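Local atomic coordinates of putative DNA helicase (Lactobacillus plantarum, PDB entry 3DMN), a protein that probably unwinds DNA as a UvrD-like helicase, though its function has not been established. Residues 64-74 and 101-109; 43-54 and 76-86. All blocks are in the same frame, centred on the assembly; numbering follows the deposited sequence.

Contact 1 of 2, residues 64-74 and 101-109. With FMT (formic acid), chain P; ACT (acetate ion), chain E.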
loop_
_atom_site.group_PDB
_atom_site.type_symbol
_atom_site.label_atom_id
_atom_site.label_comp_id
_atom_site.label_asym_id
_atom_site.label_seq_id
_atom_site.Cartn_x
_atom_site.Cartn_y
_atom_site.Cartn_z
ATOM N N THR A 64 6.695 -8.270 -1.550
ATOM C CA THR A 64 5.975 -7.008 -1.460
ATOM C C THR A 64 5.884 -6.208 -2.772
ATOM O O THR A 64 6.907 -6.067 -3.481
ATOM C CB THR A 64 6.621 -6.123 -0.364
ATOM O OG1 THR A 64 6.773 -6.892 0.862
ATOM C CG2 THR A 64 5.799 -4.873 -0.156
ATOM N N ALA A 65 4.692 -5.678 -3.082
ATOM C CA ALA A 65 4.531 -4.609 -4.094
ATOM C C ALA A 65 4.142 -3.314 -3.429
ATOM O O ALA A 65 3.338 -3.323 -2.500
ATOM C CB ALA A 65 3.500 -4.967 -5.107
ATOM N N ILE A 66 4.720 -2.206 -3.875
ATOM C CA ILE A 66 4.294 -0.899 -3.408
ATOM C C ILE A 66 3.401 -0.299 -4.484
ATOM O O ILE A 66 3.802 -0.242 -5.665
ATOM C CB ILE A 66 5.476 0.035 -3.259
ATOM C CG1 ILE A 66 6.502 -0.602 -2.314
ATOM C CG2 ILE A 66 4.963 1.407 -2.796
ATOM C CD1 ILE A 66 7.840 0.210 -2.246
ATOM N N ILE A 67 2.168 0.038 -4.105
ATOM C CA ILE A 67 1.217 0.633 -5.085
ATOM C C ILE A 67 1.040 2.117 -4.814
ATOM O O ILE A 67 0.618 2.503 -3.701
ATOM C CB ILE A 67 -0.165 -0.071 -5.054
ATOM C CG1 ILE A 67 0.052 -1.578 -5.214
ATOM C CG2 ILE A 67 -1.062 0.511 -6.153
ATOM C CD1 ILE A 67 -1.232 -2.464 -5.197
ATOM N N GLY A 68 1.405 2.935 -5.791
ATOM C CA GLY A 68 1.220 4.420 -5.715
ATOM C C GLY A 68 0.017 4.784 -6.602
ATOM O O GLY A 68 -0.361 4.035 -7.482
ATOM N N LYS A 69 -0.574 5.933 -6.375
ATOM C CA LYS A 69 -1.804 6.279 -7.085
ATOM C C LYS A 69 -1.532 6.543 -8.546
ATOM O O LYS A 69 -2.305 6.086 -9.408
ATOM C CB LYS A 69 -2.463 7.497 -6.445
ATOM C CG LYS A 69 -3.769 7.882 -7.140
ATOM C CD LYS A 69 -4.517 9.041 -6.411
ATOM C CE LYS A 69 -3.703 10.314 -6.398
ATOM N NZ LYS A 69 -4.544 11.478 -5.873
ATOM N N SER A 70 -0.510 7.368 -8.804
ATOM C CA SER A 70 -0.271 7.864 -10.138
ATOM C C SER A 70 1.158 7.601 -10.539
ATOM O O SER A 70 2.023 7.375 -9.673
ATOM C CB SER A 70 -0.486 9.398 -10.154
ATOM O OG SER A 70 0.533 10.030 -9.368
ATOM N N LEU A 71 1.447 7.702 -11.848
ATOM C CA LEU A 71 2.843 7.562 -12.266
ATOM C C LEU A 71 3.755 8.590 -11.580
ATOM O O LEU A 71 4.855 8.246 -11.177
ATOM C CB LEU A 71 2.992 7.648 -13.784
ATOM C CG LEU A 71 4.430 7.529 -14.263
ATOM C CD1 LEU A 71 4.984 6.125 -13.923
ATOM C CD2 LEU A 71 4.504 7.816 -15.742
ATOM N N ALA A 72 3.331 9.850 -11.504
ATOM C CA ALA A 72 4.218 10.921 -10.993
ATOM C C ALA A 72 4.611 10.573 -9.538
ATOM O O ALA A 72 5.787 10.701 -9.120
ATOM C CB ALA A 72 3.498 12.244 -11.029
ATOM N N GLU A 73 3.637 10.129 -8.750
ATOM C CA GLU A 73 3.907 9.789 -7.330
ATOM C C GLU A 73 4.817 8.568 -7.227
ATOM O O GLU A 73 5.724 8.535 -6.411
ATOM C CB GLU A 73 2.603 9.613 -6.572
ATOM C CG GLU A 73 1.929 10.971 -6.527
ATOM C CD GLU A 73 0.615 10.990 -5.757
ATOM O OE1 GLU A 73 0.159 9.904 -5.325
ATOM O OE2 GLU A 73 0.082 12.143 -5.574
ATOM N N CYS A 74 4.579 7.584 -8.087
ATOM C CA CYS A 74 5.484 6.423 -8.182
ATOM C C CYS A 74 6.892 6.777 -8.574
ATOM O O CYS A 74 7.832 6.200 -8.013
ATOM C CB CYS A 74 4.926 5.383 -9.172
ATOM S SG CYS A 74 3.439 4.542 -8.532
ATOM N N GLY A 101 13.581 -7.438 -6.596
ATOM C CA GLY A 101 13.730 -6.830 -5.273
ATOM C C GLY A 101 12.416 -6.066 -5.076
ATOM O O GLY A 101 11.414 -6.702 -4.787
ATOM N N VAL A 102 12.379 -4.740 -5.316
ATOM C CA VAL A 102 11.166 -3.950 -4.959
ATOM C C VAL A 102 10.342 -3.499 -6.182
ATOM O O VAL A 102 10.842 -2.742 -7.008
ATOM C CB VAL A 102 11.573 -2.704 -4.114
ATOM C CG1 VAL A 102 10.377 -1.924 -3.630
ATOM C CG2 VAL A 102 12.450 -3.107 -2.924
ATOM N N ILE A 103 9.066 -3.892 -6.282
ATOM C CA ILE A 103 8.247 -3.384 -7.397
ATOM C C ILE A 103 7.423 -2.200 -6.905
ATOM O O ILE A 103 6.830 -2.262 -5.824
ATOM C CB ILE A 103 7.271 -4.419 -8.093
ATOM C CG1 ILE A 103 6.306 -5.016 -7.108
ATOM C CG2 ILE A 103 8.042 -5.481 -8.897
ATOM C CD1 ILE A 103 5.374 -6.025 -7.734
ATOM N N VAL A 104 7.421 -1.137 -7.708
ATOM C CA VAL A 104 6.575 0.029 -7.486
ATOM C C VAL A 104 5.608 0.058 -8.675
ATOM O O VAL A 104 6.061 0.088 -9.850
ATOM C CB VAL A 104 7.426 1.352 -7.414
ATOM C CG1 VAL A 104 6.455 2.513 -7.303
ATOM C CG2 VAL A 104 8.319 1.327 -6.176
ATOM N N VAL A 105 4.315 0.066 -8.366
ATOM C CA VAL A 105 3.253 -0.257 -9.313
ATOM C C VAL A 105 2.277 0.931 -9.277
ATOM O O VAL A 105 1.657 1.175 -8.255
ATOM C CB VAL A 105 2.426 -1.586 -8.817
ATOM C CG1 VAL A 105 1.300 -1.982 -9.781
ATOM C CG2 VAL A 105 3.341 -2.797 -8.575
ATOM N N PRO A 106 2.120 1.663 -10.401
ATOM C CA PRO A 106 0.978 2.633 -10.374
ATOM C C PRO A 106 -0.362 1.906 -10.314
ATOM O O PRO A 106 -0.499 0.832 -10.899
ATOM C CB PRO A 106 1.076 3.325 -11.726
ATOM C CG PRO A 106 2.485 3.068 -12.180
ATOM C CD PRO A 106 2.866 1.724 -11.668
ATOM N N SER A 107 -1.345 2.499 -9.651
ATOM C CA SER A 107 -2.609 1.810 -9.384
ATOM C C SER A 107 -3.193 1.212 -10.644
ATOM O O SER A 107 -3.683 0.073 -10.652
ATOM C CB SER A 107 -3.641 2.739 -8.737
ATOM O OG SER A 107 -3.933 3.868 -9.574
ATOM N N PHE A 108 -3.146 1.984 -11.726
ATOM C CA PHE A 108 -3.723 1.537 -13.008
ATOM C C PHE A 108 -3.019 0.356 -13.665
ATOM O O PHE A 108 -3.533 -0.189 -14.682
ATOM C CB PHE A 108 -3.830 2.727 -13.999
ATOM C CG PHE A 108 -2.539 3.429 -14.252
ATOM C CD1 PHE A 108 -2.243 4.635 -13.589
ATOM C CD2 PHE A 108 -1.600 2.901 -15.136
ATOM C CE1 PHE A 108 -1.057 5.326 -13.819
ATOM C CE2 PHE A 108 -0.393 3.562 -15.382
ATOM C CZ PHE A 108 -0.117 4.812 -14.720
ATOM N N LEU A 109 -1.849 -0.017 -13.156
ATOM C CA LEU A 109 -1.154 -1.167 -13.738
ATOM C C LEU A 109 -1.300 -2.380 -12.877
ATOM O O LEU A 109 -0.770 -3.444 -13.222
ATOM C CB LEU A 109 0.318 -0.921 -14.007
ATOM C CG LEU A 109 0.653 0.020 -15.150
ATOM C CD1 LEU A 109 2.180 0.107 -15.316
ATOM C CD2 LEU A 109 -0.053 -0.365 -16.459
HETATM C C FMT P . 9.952 -7.804 -1.921
HETATM O O1 FMT P . 9.300 -8.634 -2.551
HETATM O O2 FMT P . 10.147 -6.643 -2.291
HETATM C C ACT E . -2.446 13.852 -6.975
HETATM O O ACT E . -2.359 12.768 -7.600
HETATM O OXT ACT E . -3.287 13.934 -6.030
HETATM C CH3 ACT E . -1.574 14.963 -7.421
HETATM O O HOH W 1 8.348 -6.702 -5.402
#
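Two neighbouring parallel strands of a sheet consistent with the P-loop NTPase clan, 64-68 and 102-106, meet here, and Ile66 N gives a nearly straight bond (176°) to Ile103 O at 2.9 Å. Val105 N donates to Ile66 O, and Gly68 N to Val105 O from 32° off the carbonyl plane. At the upstream end a water accepts from Ile103 N and donates to Gly101 O. Beyond the strands, Ser107 OG reaches to Lys69 O at 2.8 Å; it lies between the backbone N and the carbonyl carbon (chi1 59°), turning the hydroxyl that way.

On one face Ala65 CB is squeezed against Ile103 CD1 at 3.4 Å, tighter than usual. On the other, Ile66 CD1 lies 3.6 Å from Val102 CG1 and farther from Val104 CG2. The first helical turn after strand 64-68 brings Cys74 over that face, CB to Val104 CG1 at 3.8 Å and SG to Pro106 CA at 3.6 Å; a CB on Gly68 would clash with this sulfur. Ser70 OG caps the helix by accepting from Glu73 N. Backbone polar groups pair within the sheet, aliphatic carbons cover it, and the Ser107 hydroxyl extends the pairing into the loop.

Contact 2 of 2, residues 43-54 and 76-86. With ACT (acetate ion), chain F.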
loop_
_atom_site.group_PDB
_atom_site.type_symbol
_atom_site.label_atom_id
_atom_site.label_comp_id
_atom_site.label_asym_id
_atom_site.label_seq_id
_atom_site.Cartn_x
_atom_site.Cartn_y
_atom_site.Cartn_z
ATOM N N PHE A 43 7.563 13.686 3.536
ATOM C CA PHE A 43 7.858 12.701 2.485
ATOM C C PHE A 43 9.013 11.762 2.889
ATOM O O PHE A 43 8.857 10.541 2.782
ATOM C CB PHE A 43 8.184 13.438 1.212
ATOM C CG PHE A 43 8.597 12.550 0.079
ATOM C CD1 PHE A 43 7.652 12.003 -0.755
ATOM C CD2 PHE A 43 9.960 12.289 -0.140
ATOM C CE1 PHE A 43 8.049 11.185 -1.831
ATOM C CE2 PHE A 43 10.375 11.488 -1.202
ATOM C CZ PHE A 43 9.423 10.908 -2.025
ATOM N N GLU A 44 10.102 12.338 3.396
ATOM C CA GLU A 44 11.286 11.554 3.788
ATOM C C GLU A 44 10.958 10.605 4.943
ATOM O O GLU A 44 11.411 9.449 4.954
ATOM C CB GLU A 44 12.477 12.465 4.102
ATOM C CG GLU A 44 12.990 13.226 2.865
ATOM C CD GLU A 44 13.550 12.340 1.728
ATOM O OE1 GLU A 44 14.075 11.225 1.975
ATOM O OE2 GLU A 44 13.471 12.779 0.553
ATOM N N ALA A 45 10.119 11.051 5.897
ATOM C CA ALA A 45 9.687 10.127 6.945
ATOM C C ALA A 45 8.796 8.994 6.407
ATOM O O ALA A 45 8.816 7.837 6.896
ATOM C CB ALA A 45 8.984 10.874 8.038
ATOM N N GLY A 46 7.967 9.330 5.414
ATOM C CA GLY A 46 7.177 8.279 4.746
ATOM C C GLY A 46 8.073 7.249 4.101
ATOM O O GLY A 46 7.840 6.051 4.234
ATOM N N VAL A 47 9.114 7.721 3.403
ATOM C CA VAL A 47 10.049 6.811 2.741
ATOM C C VAL A 47 10.770 5.948 3.812
ATOM O O VAL A 47 10.952 4.750 3.610
ATOM C CB VAL A 47 11.038 7.613 1.898
ATOM C CG1 VAL A 47 12.124 6.706 1.340
ATOM C CG2 VAL A 47 10.286 8.328 0.734
ATOM N N ASP A 48 11.152 6.546 4.952
ATOM C CA ASP A 48 11.730 5.755 6.055
ATOM C C ASP A 48 10.802 4.562 6.383
ATOM O O ASP A 48 11.250 3.418 6.611
ATOM C CB ASP A 48 11.811 6.588 7.336
ATOM C CG ASP A 48 12.923 7.657 7.317
ATOM O OD1 ASP A 48 13.733 7.718 6.355
ATOM O OD2 ASP A 48 13.074 8.365 8.355
ATOM N N GLN A 49 9.500 4.845 6.468
ATOM C CA GLN A 49 8.588 3.767 6.854
ATOM C C GLN A 49 8.486 2.703 5.784
ATOM O O GLN A 49 8.346 1.507 6.105
ATOM C CB GLN A 49 7.198 4.283 7.254
ATOM C CG GLN A 49 6.237 3.161 7.658
ATOM C CD GLN A 49 6.721 2.257 8.798
ATOM O OE1 GLN A 49 7.444 2.681 9.711
ATOM N NE2 GLN A 49 6.298 0.992 8.751
ATOM N N VAL A 50 8.532 3.106 4.518
ATOM C CA VAL A 50 8.540 2.126 3.419
ATOM C C VAL A 50 9.790 1.220 3.521
ATOM O O VAL A 50 9.710 -0.007 3.384
ATOM C CB VAL A 50 8.491 2.808 2.055
ATOM C CG1 VAL A 50 8.629 1.800 0.964
ATOM C CG2 VAL A 50 7.152 3.582 1.905
ATOM N N VAL A 51 10.945 1.832 3.746
ATOM C CA VAL A 51 12.199 1.059 3.879
ATOM C C VAL A 51 12.079 0.034 5.023
ATOM O O VAL A 51 12.411 -1.165 4.886
ATOM C CB VAL A 51 13.380 2.021 4.109
ATOM C CG1 VAL A 51 14.634 1.279 4.567
ATOM C CG2 VAL A 51 13.686 2.765 2.802
ATOM N N ASP A 52 11.555 0.518 6.142
ATOM C CA ASP A 52 11.397 -0.275 7.339
ATOM C C ASP A 52 10.396 -1.425 7.124
ATOM O O ASP A 52 10.659 -2.582 7.541
ATOM C CB ASP A 52 10.944 0.588 8.490
ATOM C CG ASP A 52 12.006 1.546 8.955
ATOM O OD1 ASP A 52 13.136 1.516 8.430
ATOM O OD2 ASP A 52 11.699 2.308 9.904
ATOM N N GLN A 53 9.274 -1.116 6.472
ATOM C CA GLN A 53 8.286 -2.151 6.166
ATOM C C GLN A 53 8.824 -3.212 5.202
ATOM O O GLN A 53 8.554 -4.401 5.350
ATOM C CB GLN A 53 7.005 -1.525 5.613
ATOM C CG GLN A 53 5.852 -2.556 5.528
ATOM C CD GLN A 53 5.366 -2.970 6.894
ATOM O OE1 GLN A 53 5.208 -4.170 7.182
ATOM N NE2 GLN A 53 5.170 -2.002 7.753
ATOM N N LEU A 54 9.608 -2.779 4.220
ATOM C CA LEU A 54 10.192 -3.724 3.270
ATOM C C LEU A 54 11.116 -4.682 4.017
ATOM O O LEU A 54 11.098 -5.885 3.775
ATOM C CB LEU A 54 10.947 -2.964 2.196
ATOM C CG LEU A 54 10.059 -2.255 1.150
ATOM C CD1 LEU A 54 10.925 -1.383 0.285
ATOM C CD2 LEU A 54 9.293 -3.271 0.281
ATOM N N ALA A 76 8.392 9.671 -7.988
ATOM C CA ALA A 76 9.016 10.398 -6.853
ATOM C C ALA A 76 9.451 9.374 -5.790
ATOM O O ALA A 76 10.543 9.478 -5.237
ATOM C CB ALA A 76 8.043 11.374 -6.261
ATOM N N LEU A 77 8.607 8.373 -5.531
ATOM C CA LEU A 77 8.936 7.365 -4.501
ATOM C C LEU A 77 10.115 6.540 -4.960
ATOM O O LEU A 77 11.001 6.217 -4.164
ATOM C CB LEU A 77 7.728 6.474 -4.201
ATOM C CG LEU A 77 8.055 5.364 -3.203
ATOM C CD1 LEU A 77 8.494 5.966 -1.854
ATOM C CD2 LEU A 77 6.892 4.379 -3.037
ATOM N N THR A 78 10.092 6.157 -6.235
ATOM C CA THR A 78 11.154 5.321 -6.809
ATOM C C THR A 78 12.507 6.014 -6.673
ATOM O O THR A 78 13.479 5.384 -6.224
ATOM C CB THR A 78 10.815 4.946 -8.266
ATOM O OG1 THR A 78 9.653 4.116 -8.269
ATOM C CG2 THR A 78 12.022 4.208 -8.907
ATOM N N LYS A 79 12.582 7.277 -7.079
ATOM C CA LYS A 79 13.848 8.027 -6.986
ATOM C C LYS A 79 14.318 8.009 -5.523
ATOM O O LYS A 79 15.491 7.774 -5.240
ATOM C CB LYS A 79 13.625 9.460 -7.457
ATOM C CG LYS A 79 14.863 10.321 -7.279
ATOM C CD LYS A 79 14.609 11.758 -7.722
ATOM C CE LYS A 79 15.790 12.644 -7.331
ATOM N NZ LYS A 79 15.616 14.083 -7.715
ATOM N N ALA A 80 13.392 8.256 -4.591
ATOM C CA ALA A 80 13.756 8.320 -3.168
ATOM C C ALA A 80 14.236 6.943 -2.675
ATOM O O ALA A 80 15.253 6.845 -1.983
ATOM C CB ALA A 80 12.591 8.781 -2.350
ATOM N N LEU A 81 13.548 5.870 -3.076
ATOM C CA LEU A 81 13.928 4.560 -2.576
ATOM C C LEU A 81 15.291 4.137 -3.124
ATOM O O LEU A 81 16.108 3.513 -2.424
ATOM C CB LEU A 81 12.883 3.531 -2.954
ATOM C CG LEU A 81 11.592 3.613 -2.126
ATOM C CD1 LEU A 81 10.627 2.613 -2.798
ATOM C CD2 LEU A 81 11.829 3.237 -0.639
ATOM N N LYS A 82 15.572 4.492 -4.376
ATOM C CA LYS A 82 16.913 4.160 -4.920
ATOM C C LYS A 82 17.998 4.879 -4.123
ATOM O O LYS A 82 19.063 4.331 -3.881
ATOM C CB LYS A 82 16.997 4.514 -6.406
ATOM C CG LYS A 82 16.167 3.544 -7.259
ATOM C CD LYS A 82 16.405 3.831 -8.743
ATOM C CE LYS A 82 15.581 2.913 -9.670
ATOM N NZ LYS A 82 15.764 3.296 -11.148
ATOM N N ALA A 83 17.705 6.109 -3.700
ATOM C CA ALA A 83 18.624 6.871 -2.848
ATOM C C ALA A 83 18.681 6.336 -1.410
ATOM O O ALA A 83 19.503 6.807 -0.606
ATOM C CB ALA A 83 18.224 8.390 -2.893
ATOM N N ARG A 84 17.876 5.317 -1.098
ATOM C CA ARG A 84 18.025 4.600 0.180
ATOM C C ARG A 84 18.720 3.272 0.002
ATOM O O ARG A 84 18.791 2.464 0.959
ATOM C CB ARG A 84 16.661 4.329 0.859
ATOM C CG ARG A 84 15.861 5.584 1.135
ATOM C CD ARG A 84 16.662 6.731 1.805
ATOM N NE ARG A 84 15.691 7.799 2.149
ATOM C CZ ARG A 84 14.866 7.771 3.208
ATOM N NH1 ARG A 84 14.900 6.740 4.077
ATOM N NH2 ARG A 84 14.003 8.800 3.373
ATOM N N GLY A 85 19.269 3.032 -1.194
ATOM C CA GLY A 85 19.995 1.810 -1.495
ATOM C C GLY A 85 19.110 0.632 -1.862
ATOM O O GLY A 85 19.619 -0.500 -1.922
ATOM N N GLU A 86 17.819 0.886 -2.119
ATOM C CA GLU A 86 16.896 -0.216 -2.465
ATOM C C GLU A 86 17.093 -0.565 -3.929
ATOM O O GLU A 86 17.367 0.326 -4.762
ATOM C CB GLU A 86 15.441 0.202 -2.277
ATOM C CG GLU A 86 15.082 0.574 -0.834
ATOM C CD GLU A 86 14.899 -0.612 0.130
ATOM O OE1 GLU A 86 15.058 -1.797 -0.249
ATOM O OE2 GLU A 86 14.552 -0.333 1.306
HETATM C C ACT F . 13.217 1.343 -12.439
HETATM O O ACT F . 12.409 0.599 -13.051
HETATM O OXT ACT F . 14.438 1.074 -12.538
HETATM C CH3 ACT F . 12.768 2.542 -11.694
HETATM O O HOH W 2 14.310 -2.169 3.231
#
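The guanidinium of Arg84 spans two acids of helix 43-54, Glu44 and Asp48. NH2 donates to Glu44 OE1 at 2.8 Å in a fairly straight bond (163°), meeting the oxygen on its anti side, with carboxylate and guanidinium nearly coplanar. NH1 forms a salt bridge to Asp48 OD1 at 2.7 Å, but that carboxylate is turned 71° from the guanidinium plane. NH2 also donates to the backbone Glu44 O at 3.1 Å, which takes Asp48 N from the opposite face of its carbonyl plane. A bend at chi2 folds the arginine chain back over Val47, whose CG1 sits beneath the centre of the guanidinium, 3.4 Å from its plane. With an alanine in place of Arg84, Glu44 and Asp48 would probably lose their shared cation and Val47 its cover.

Apolar packing fills the middle. Val47 CG2 touches both Leu77 CD1 and Ala80 CB, while Leu81 CD2 meets Val47, Val50 and Val51. Phe43 CE2 brings its ring edge to Ala80 CB at 3.7 Å, the ring being swung out with CG opposite the backbone N.

Glu86 closes the other end: OE2 lies 3.5 Å from Val51 CG2, and a water joins OE2 to Val51 O.

Gly85, with positive phi, ends helix 76-82 in a Schellman motif, Glu86 N bonding to Leu81 O, and the turn carries Arg84 and Glu86 to the partner helix. The short axes cross at -67°, 10.4 Å apart. Beneath the pair lies the sheet: Val50, Leu77 and Leu81 rest on Ile66 of strand 64-68, Leu54 touches Val102 of strand 102-106, and Thr78 faces strand 88-90.

In the fold
From the N terminus, helix 43-59 leads into strand 64-68, which runs on into helix 71-82; strand 88-90 and then strand 102-106 follow. Contact 2 closes the loop between the two helices, with strand 64-68 inside it, whereas contact 1 joins that strand to 102-106 and encloses the rest of helix 71-82 and strand 88-90. Their segments alternate, so the two loops cross instead of nesting. Helix 71-82 serves both, its first turn in contact 1 and the remainder in contact 2. Centres 13 Å apart, they also meet where Val104 CB packs on Thr78 OG1 at 3.7 Å, tying a helical layer to the sheet beneath.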